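Local coordinates for protein manganese-containing pseudocatalase (Thermus thermophilus HB27, PDB 6KK8) that probably breaks down hydrogen peroxide to water and oxygen at a pair of manganese ions held in each subunit, at residues S38-Y43 against E69-I74; L154-R159 against V187-Y192; Q9-M14 against G268-D273. All coordinates share one frame; numbering follows the deposited sequence. Where two conformers were deposited one is given.

Contact 1. Residues S38-Y43 against E69-I74. With MN3 (manganese (III) ion), chain K; MN3 (manganese (III) ion), chain J; O (oxygen atom), chain L.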
loop_
_atom_site.group_PDB
_atom_site.type_symbol
_atom_site.label_atom_id
_atom_site.label_comp_id
_atom_site.label_asym_id
_atom_site.label_seq_id
_atom_site.Cartn_x
_atom_site.Cartn_y
_atom_site.Cartn_z
ATOM N N SER B 38 5.109 12.034 11.403
ATOM C CA SER B 38 4.122 12.852 10.722
ATOM C C SER B 38 4.226 14.318 11.113
ATOM O O SER B 38 4.144 15.187 10.241
ATOM C CB SER B 38 2.719 12.342 11.009
ATOM O OG SER B 38 2.572 11.094 10.371
ATOM N N THR B 39 4.359 14.638 12.395
ATOM C CA THR B 39 4.542 16.049 12.722
ATOM C C THR B 39 5.805 16.597 12.075
ATOM O O THR B 39 5.782 17.665 11.458
ATOM C CB THR B 39 4.505 16.300 14.217
ATOM O OG1 THR B 39 5.457 15.458 14.851
ATOM C CG2 THR B 39 3.123 16.018 14.780
ATOM N N LEU B 40 6.908 15.853 12.166
ATOM C CA LEU B 40 8.152 16.245 11.516
ATOM C C LEU B 40 7.938 16.518 10.039
ATOM O O LEU B 40 8.263 17.590 9.533
ATOM C CB LEU B 40 9.200 15.139 11.680
ATOM C CG LEU B 40 10.432 15.298 10.784
ATOM C CD1 LEU B 40 11.202 16.584 11.076
ATOM C CD2 LEU B 40 11.331 14.099 10.958
ATOM N N MET B 41 7.433 15.542 9.296
ATOM C CA MET B 41 7.444 15.685 7.849
ATOM C C MET B 41 6.398 16.669 7.354
ATOM O O MET B 41 6.626 17.333 6.333
ATOM C CB MET B 41 7.340 14.318 7.172
ATOM C CG MET B 41 8.618 13.509 7.357
ATOM S SD MET B 41 10.026 14.293 6.491
ATOM C CE MET B 41 11.351 13.202 6.973
ATOM N N ASN B 42 5.264 16.802 8.042
ATOM C CA ASN B 42 4.331 17.862 7.703
ATOM C C ASN B 42 5.010 19.218 7.790
ATOM O O ASN B 42 4.974 20.006 6.834
ATOM C CB ASN B 42 3.117 17.805 8.630
ATOM C CG ASN B 42 2.031 16.902 8.083
ATOM O OD1 ASN B 42 1.293 17.312 7.208
ATOM N ND2 ASN B 42 1.941 15.679 8.564
ATOM N N TYR B 43 5.599 19.551 8.935
ATOM C CA TYR B 43 6.153 20.898 9.072
ATOM C C TYR B 43 7.382 21.069 8.207
ATOM O O TYR B 43 7.627 22.166 7.687
ATOM C CB TYR B 43 6.470 21.195 10.535
ATOM C CG TYR B 43 5.361 20.862 11.492
ATOM C CD1 TYR B 43 4.028 20.803 11.087
ATOM C CD2 TYR B 43 5.654 20.546 12.796
ATOM C CE1 TYR B 43 3.038 20.422 11.958
ATOM C CE2 TYR B 43 4.656 20.182 13.686
ATOM C CZ TYR B 43 3.356 20.135 13.256
ATOM O OH TYR B 43 2.328 19.745 14.083
ATOM N N GLU B 69 12.482 21.232 15.786
ATOM C CA GLU B 69 12.256 20.544 17.052
ATOM C C GLU B 69 11.810 19.097 16.827
ATOM O O GLU B 69 12.220 18.181 17.555
ATOM C CB GLU B 69 11.273 21.297 17.957
ATOM C CG GLU B 69 11.168 20.562 19.317
ATOM C CD GLU B 69 10.340 21.213 20.400
ATOM O OE1 GLU B 69 9.810 22.324 20.185
ATOM O OE2 GLU B 69 10.211 20.537 21.444
ATOM N N GLU B 70 10.939 18.872 15.844
ATOM C CA GLU B 70 10.411 17.528 15.623
ATOM C C GLU B 70 11.475 16.533 15.200
ATOM O O GLU B 70 11.290 15.336 15.435
ATOM C CB GLU B 70 9.270 17.550 14.585
ATOM C CG GLU B 70 8.082 18.427 14.915
ATOM C CD GLU B 70 7.271 18.042 16.097
ATOM O OE1 GLU B 70 7.568 17.066 16.781
ATOM O OE2 GLU B 70 6.263 18.739 16.351
ATOM N N LEU B 71 12.589 16.981 14.613
ATOM C CA LEU B 71 13.709 16.082 14.355
ATOM C C LEU B 71 14.189 15.450 15.635
ATOM O O LEU B 71 14.490 14.253 15.683
ATOM C CB LEU B 71 14.859 16.837 13.704
ATOM C CG LEU B 71 14.682 17.163 12.224
ATOM C CD1 LEU B 71 15.737 18.171 11.782
ATOM C CD2 LEU B 71 14.784 15.919 11.344
ATOM N N GLY B 72 14.287 16.243 16.695
ATOM C CA GLY B 72 14.686 15.685 17.978
ATOM C C GLY B 72 13.624 14.820 18.611
ATOM O O GLY B 72 13.934 13.974 19.451
ATOM N N HIS B 73 12.355 14.991 18.209
ATOM C CA HIS B 73 11.294 14.121 18.727
ATOM C C HIS B 73 11.325 12.738 18.092
ATOM O O HIS B 73 11.142 11.744 18.805
ATOM C CB HIS B 73 9.909 14.749 18.554
ATOM C CG HIS B 73 9.703 15.966 19.392
ATOM N ND1 HIS B 73 8.483 16.594 19.515
ATOM C CD2 HIS B 73 10.575 16.676 20.160
ATOM C CE1 HIS B 73 8.609 17.646 20.306
ATOM N NE2 HIS B 73 9.867 17.717 20.712
ATOM N N ILE B 74 11.570 12.621 16.781
ATOM C CA ILE B 74 11.731 11.264 16.245
ATOM C C ILE B 74 12.914 10.587 16.901
ATOM O O ILE B 74 12.877 9.390 17.167
ATOM C CB ILE B 74 11.786 11.179 14.703
ATOM C CG1 ILE B 74 12.989 11.899 14.078
ATOM C CG2 ILE B 74 10.482 11.667 14.093
ATOM C CD1 ILE B 74 13.256 11.423 12.658
HETATM MN MN MN3 K . 6.607 16.222 18.478
HETATM MN MN MN3 J . 4.748 18.682 17.839
HETATM O O O L . 4.803 16.546 17.570
#
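L40 and E70 meet where helices 36-49 and 57-85 pack antiparallel in a ferritin-like four-helix bundle. The segment axes pass 8.6 Å apart at 153°.

L40 CA rests 3.5 Å from E70 CB. L40 holds CG anti to the backbone N (chi1 167°), sending both methyls across the interface. L40 CD1 comes to 3.7 Å from L71 CD2, and L40 CD2 meets I74 CD1 at the same distance. With an alanine here, L71 and I74 would probably lose their mate on this helix and a gap would open. L71 also packs on F2, and I74 on F48, both of the second subunit.

E70 bends at chi2 (-65°), turning its carboxylate to both manganese ions. E70 OE1 binds the manganese of chain K and E70 OE2 that of chain J, each at 2.1 Å. H73 ND1 and E36 also bind the chain K ion. H73 NE2 hydrogen-bonds to E69 OE2 from above the carboxylate plane, which, with the metal bond at ND1, helps to fix the ring. The Y43 ring edge faces E70, with Y43 CE2 3.4 Å from E70 OE2, and its hydroxyl bonds to E155. T39 OG1 lies 3.0 Å from the oxygen atom that bridges the two metals.

Contact 2. Residues L154-R159 against V187-Y192. With MN3 (manganese (III) ion), chain J; O (oxygen atom), chain L; O (oxygen atom), chain M.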
loop_
_atom_site.group_PDB
_atom_site.type_symbol
_atom_site.label_atom_id
_atom_site.label_comp_id
_atom_site.label_asym_id
_atom_site.label_seq_id
_atom_site.Cartn_x
_atom_site.Cartn_y
_atom_site.Cartn_z
ATOM N N LEU B 154 -3.486 18.190 13.935
ATOM C CA LEU B 154 -2.479 17.142 13.992
ATOM C C LEU B 154 -1.870 17.042 15.389
ATOM O O LEU B 154 -1.705 15.940 15.922
ATOM C CB LEU B 154 -1.416 17.469 12.947
ATOM C CG LEU B 154 -0.302 16.469 12.811
ATOM C CD1 LEU B 154 -0.850 15.223 12.170
ATOM C CD2 LEU B 154 0.816 16.986 11.950
ATOM N N GLU B 155 -1.560 18.180 16.019
ATOM C CA GLU B 155 -0.958 18.136 17.346
ATOM C C GLU B 155 -1.911 17.576 18.385
ATOM O O GLU B 155 -1.467 16.861 19.294
ATOM C CB GLU B 155 -0.427 19.502 17.782
ATOM C CG GLU B 155 0.832 19.961 17.019
ATOM C CD GLU B 155 2.144 19.321 17.435
ATOM O OE1 GLU B 155 2.294 18.794 18.542
ATOM O OE2 GLU B 155 3.106 19.384 16.644
ATOM N N VAL B 156 -3.199 17.909 18.313
ATOM C CA VAL B 156 -4.123 17.387 19.324
ATOM C C VAL B 156 -4.498 15.934 19.054
ATOM O O VAL B 156 -4.746 15.183 20.001
ATOM C CB VAL B 156 -5.344 18.288 19.576
ATOM C CG1 VAL B 156 -4.879 19.650 20.119
ATOM C CG2 VAL B 156 -6.218 18.467 18.378
ATOM N N ALA B 157 -4.534 15.498 17.787
ATOM C CA ALA B 157 -4.697 14.071 17.525
ATOM C C ALA B 157 -3.481 13.292 18.007
ATOM O O ALA B 157 -3.615 12.217 18.604
ATOM C CB ALA B 157 -4.907 13.852 16.023
ATOM N N ALA B 158 -2.285 13.824 17.777
ATOM C CA ALA B 158 -1.079 13.185 18.274
ATOM C C ALA B 158 -1.094 13.104 19.798
ATOM O O ALA B 158 -0.681 12.088 20.375
ATOM C CB ALA B 158 0.156 13.952 17.783
ATOM N N ARG B 159 -1.579 14.148 20.468
ATOM C CA ARG B 159 -1.683 14.118 21.924
ATOM C C ARG B 159 -2.603 12.995 22.382
ATOM O O ARG B 159 -2.313 12.310 23.372
ATOM C CB ARG B 159 -2.218 15.463 22.437
ATOM C CG ARG B 159 -2.307 15.493 23.962
ATOM C CD ARG B 159 -2.902 16.789 24.450
ATOM N NE ARG B 159 -2.794 16.873 25.911
ATOM C CZ ARG B 159 -3.813 16.849 26.756
ATOM N NH1 ARG B 159 -5.060 16.799 26.331
ATOM N NH2 ARG B 159 -3.564 16.917 28.060
ATOM N N VAL B 187 2.827 23.015 23.767
ATOM C CA VAL B 187 3.444 24.220 23.234
ATOM C C VAL B 187 3.125 24.355 21.753
ATOM O O VAL B 187 2.762 25.429 21.273
ATOM C CB VAL B 187 4.970 24.234 23.481
ATOM C CG1 VAL B 187 5.650 25.338 22.680
ATOM C CG2 VAL B 187 5.279 24.410 24.970
ATOM N N HIS B 188 3.291 23.277 20.997
ATOM C CA HIS B 188 3.052 23.346 19.560
ATOM C C HIS B 188 1.594 23.624 19.239
ATOM O O HIS B 188 1.306 24.441 18.360
ATOM C CB HIS B 188 3.484 22.050 18.900
ATOM C CG HIS B 188 4.949 21.814 18.997
ATOM N ND1 HIS B 188 5.523 20.620 18.617
ATOM C CD2 HIS B 188 5.958 22.610 19.439
ATOM C CE1 HIS B 188 6.831 20.695 18.821
ATOM N NE2 HIS B 188 7.116 21.883 19.328
ATOM N N ALA B 189 0.659 22.962 19.925
ATOM C CA ALA B 189 -0.754 23.241 19.670
ATOM C C ALA B 189 -1.083 24.679 20.021
ATOM O O ALA B 189 -1.818 25.357 19.289
ATOM C CB ALA B 189 -1.637 22.288 20.450
ATOM N N ALA B 190 -0.541 25.170 21.137
ATOM C CA ALA B 190 -0.771 26.566 21.512
ATOM C C ALA B 190 -0.173 27.530 20.503
ATOM O O ALA B 190 -0.772 28.570 20.210
ATOM C CB ALA B 190 -0.203 26.808 22.902
ATOM N N ALA B 191 1.002 27.213 19.956
ATOM C CA ALA B 191 1.640 28.089 18.998
ATOM C C ALA B 191 0.833 28.181 17.720
ATOM O O ALA B 191 0.617 29.270 17.174
ATOM C CB ALA B 191 3.043 27.574 18.715
ATOM N N TYR B 192 0.380 27.034 17.209
ATOM C CA TYR B 192 -0.448 27.049 16.012
ATOM C C TYR B 192 -1.792 27.703 16.290
ATOM O O TYR B 192 -2.317 28.405 15.425
ATOM C CB TYR B 192 -0.599 25.634 15.434
ATOM C CG TYR B 192 0.682 25.086 14.821
ATOM C CD1 TYR B 192 1.447 25.847 13.964
ATOM C CD2 TYR B 192 1.128 23.815 15.120
ATOM C CE1 TYR B 192 2.621 25.356 13.397
ATOM C CE2 TYR B 192 2.288 23.318 14.570
ATOM C CZ TYR B 192 3.029 24.090 13.705
ATOM O OH TYR B 192 4.210 23.672 13.113
HETATM MN MN MN3 J . 4.748 18.682 17.839
HETATM O O O L . 4.803 16.546 17.570
HETATM O O O M . 5.438 17.735 20.176
#
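E155 crosses to H188, A189 and Y192. E155 CB lies 4.0 Å from A189 CB. The same methyl of A189 takes V156 CG1 at 4.2 Å, and V156 in turn packs on L146 of a third subunit. The next atom, E155 CG, comes to the edge of the Y192 ring, near its plane, 4.3 Å from Y192 CD2. The Y192 ring itself stands edge-to-face to Y43.

The backbones here belong to helices 144-166 and 172-200, an antiparallel pair of the four-helix bundle of the ferritin-like fold.

Beyond CG the chain bends at chi2 (-77°). This carries the carboxylate over to the manganese of chain J. E155 CD sits 3.4 Å from H188 CB, in the plane of the H188 ring and at its edge. The carboxylate stands almost perpendicular to that ring, the planes being 89° apart. Both carboxylate oxygens hold the metal, but unequally: E155 OE2 binds at 2.1 Å and E155 OE1 at a longer 2.6 Å. OE2 also has a hydrogen bond with the Y43 hydroxyl. E155 OE2 lies 3.4 Å from H188 ND1 without a hydrogen bond, since both atoms are ligands of the same ion. H188 ND1 binds that manganese at 2.2 Å. E70 OE2 and a bridging oxygen atom also bind it. On the far side of its ring, H188 NE2 bonds to E69 OE1, which helps hold the imidazole against turning.

Contact 3. Residues Q9-M14 against G268-D273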
loop_
_atom_site.group_PDB
_atom_site.type_symbol
_atom_site.label_atom_id
_atom_site.label_comp_id
_atom_site.label_asym_id
_atom_site.label_seq_id
_atom_site.Cartn_x
_atom_site.Cartn_y
_atom_site.Cartn_z
ATOM N N GLN B 9 16.931 15.288 23.529
ATOM C CA GLN B 9 16.348 16.522 24.055
ATOM C C GLN B 9 16.147 16.475 25.571
ATOM O O GLN B 9 16.104 17.537 26.197
ATOM C CB GLN B 9 15.023 16.809 23.321
ATOM C CG GLN B 9 14.512 18.193 23.585
ATOM C CD GLN B 9 13.386 18.614 22.653
ATOM O OE1 GLN B 9 13.203 18.035 21.579
ATOM N NE2 GLN B 9 12.663 19.631 23.039
ATOM N N ILE B 10 16.018 15.284 26.162
ATOM C CA ILE B 10 15.976 15.115 27.612
ATOM C C ILE B 10 16.837 13.922 27.978
ATOM O O ILE B 10 17.172 13.084 27.144
ATOM C CB ILE B 10 14.559 14.906 28.218
ATOM C CG1 ILE B 10 13.872 13.698 27.568
ATOM C CG2 ILE B 10 13.760 16.195 28.150
ATOM C CD1 ILE B 10 12.607 13.201 28.287
ATOM N N GLU B 11 17.183 13.847 29.265
ATOM C CA GLU B 11 17.734 12.628 29.844
ATOM C C GLU B 11 16.629 11.575 30.000
ATOM O O GLU B 11 15.595 11.838 30.614
ATOM C CB GLU B 11 18.329 12.972 31.219
ATOM C CG GLU B 11 18.979 11.810 31.932
ATOM C CD GLU B 11 19.526 12.209 33.314
ATOM O OE1 GLU B 11 19.005 13.176 33.916
ATOM O OE2 GLU B 11 20.484 11.548 33.766
ATOM N N LEU B 12 16.861 10.374 29.466
ATOM C CA LEU B 12 15.943 9.257 29.703
ATOM C C LEU B 12 16.450 8.372 30.828
ATOM O O LEU B 12 17.662 8.209 30.990
ATOM C CB LEU B 12 15.838 8.380 28.453
ATOM C CG LEU B 12 15.107 9.012 27.282
ATOM C CD1 LEU B 12 15.088 8.045 26.118
ATOM C CD2 LEU B 12 13.676 9.429 27.643
ATOM N N PRO B 13 15.556 7.760 31.616
ATOM C CA PRO B 13 16.011 6.751 32.583
ATOM C C PRO B 13 16.538 5.519 31.863
ATOM O O PRO B 13 16.183 5.228 30.717
ATOM C CB PRO B 13 14.757 6.415 33.404
ATOM C CG PRO B 13 13.631 7.066 32.744
ATOM C CD PRO B 13 14.096 7.950 31.621
ATOM N N MET B 14 17.418 4.785 32.550
ATOM C CA MET B 14 17.984 3.590 31.952
ATOM C C MET B 14 16.960 2.467 32.058
ATOM O O MET B 14 16.206 2.404 33.031
ATOM C CB MET B 14 19.287 3.182 32.654
ATOM N N GLY B 268 19.730 19.199 27.214
ATOM C CA GLY B 268 19.543 17.831 26.775
ATOM C C GLY B 268 20.127 16.781 27.696
ATOM O O GLY B 268 20.479 17.024 28.860
ATOM N N GLY B 269 20.216 15.575 27.147
ATOM C CA GLY B 269 20.728 14.421 27.849
ATOM C C GLY B 269 21.515 13.537 26.899
ATOM O O GLY B 269 21.603 13.795 25.699
ATOM N N PRO B 270 22.176 12.514 27.427
ATOM C CA PRO B 270 23.038 11.678 26.592
ATOM C C PRO B 270 22.244 10.798 25.636
ATOM O O PRO B 270 21.106 10.398 25.900
ATOM C CB PRO B 270 23.769 10.797 27.615
ATOM C CG PRO B 270 22.854 10.756 28.770
ATOM C CD PRO B 270 22.156 12.077 28.837
ATOM N N VAL B 271 22.896 10.449 24.543
ATOM C CA VAL B 271 22.302 9.488 23.613
ATOM C C VAL B 271 22.354 8.098 24.224
ATOM O O VAL B 271 23.101 7.822 25.169
ATOM C CB VAL B 271 22.950 9.534 22.215
ATOM C CG1 VAL B 271 22.746 10.909 21.558
ATOM C CG2 VAL B 271 24.410 9.151 22.283
ATOM N N PHE B 272 21.492 7.233 23.719
ATOM C CA PHE B 272 21.329 5.879 24.230
ATOM C C PHE B 272 22.040 4.865 23.337
ATOM O O PHE B 272 22.015 4.979 22.110
ATOM C CB PHE B 272 19.833 5.546 24.293
ATOM C CG PHE B 272 19.561 4.161 24.750
ATOM C CD1 PHE B 272 19.779 3.821 26.073
ATOM C CD2 PHE B 272 19.138 3.185 23.868
ATOM C CE1 PHE B 272 19.568 2.521 26.505
ATOM C CE2 PHE B 272 18.909 1.879 24.295
ATOM C CZ PHE B 272 19.125 1.557 25.593
ATOM N N ASP B 273 22.654 3.864 23.958
ATOM C CA ASP B 273 23.338 2.780 23.258
ATOM C C ASP B 273 22.817 1.472 23.838
ATOM O O ASP B 273 23.003 1.189 25.032
ATOM C CB ASP B 273 24.858 2.927 23.424
ATOM C CG ASP B 273 25.656 1.908 22.639
ATOM O OD1 ASP B 273 25.099 0.904 22.183
ATOM O OD2 ASP B 273 26.886 2.111 22.515
HETATM O O HOH W 1 19.286 9.853 28.082
#
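G268 and Q9 meet through backbone torsions. G268 takes phi 85° and psi -166°, a conformation in which a side chain would be jammed against the carbonyl O of the residue before. G268 CA lies 3.5 Å from Q9 O, in a nearly straight CA-H...O contact (165° at the hydrogen).

G269 follows with an extended backbone. A CB on it would point toward the other loop and would come within 2.5 Å of E11 CA and 2.8 Å of I10 C. Both would be clashes. The lack of a side chain therefore lets the two backbones lie against each other, with G269 N 3.9 Å from I10 C. At the outer end E11 CG brushes P270 CD at 4.4 Å, a loose contact near the solvent.

Neither segment is a helix or a strand. One lies in the loop after strand 2-4, the other in the loop before helix 288-299, so the contact ties the start of the chain to its C-terminal part. G269 also has a backbone hydrogen bond with L8. Q9 turns its amide inward instead, where NE2 bonds to Y180 OH and E69 OE2, and I10 packs on L76 of helix 57-85. F272 O bonds to the K53 side chain, and D273 to the backbone N of G52 and K53, all of the second subunit.

No direct hydrogen bond joins the two segments. A water does it instead: it accepts from L12 N at 2.8 Å and donates to P270 O at 2.9 Å. Close backbone packing at two glycines and one water bridge thus carry the contact, and it needs no charged pair and no interlocking side chains.

Overall arrangement
Contacts 1 and 2 are buried in the four-helix bundle, one on each antiparallel helix pair. They share the manganese of chain J and the bridging oxygen atom. Y43 and E69 of contact 1 bond to E155 and H188 of contact 2, so the first pair helps position the ligands of the second. Their polar chemistry is that of carboxylates and imidazoles around metals, set beside apolar side chains. Contact 3 is partly buried and joins two loops far apart in sequence. It works through backbone, glycines and water. Q9 still links it to contact 1 by its bond to E69, behind H73. Contacts 2 and 3 do not touch, and contacts 1 and 3 both meet the second subunit.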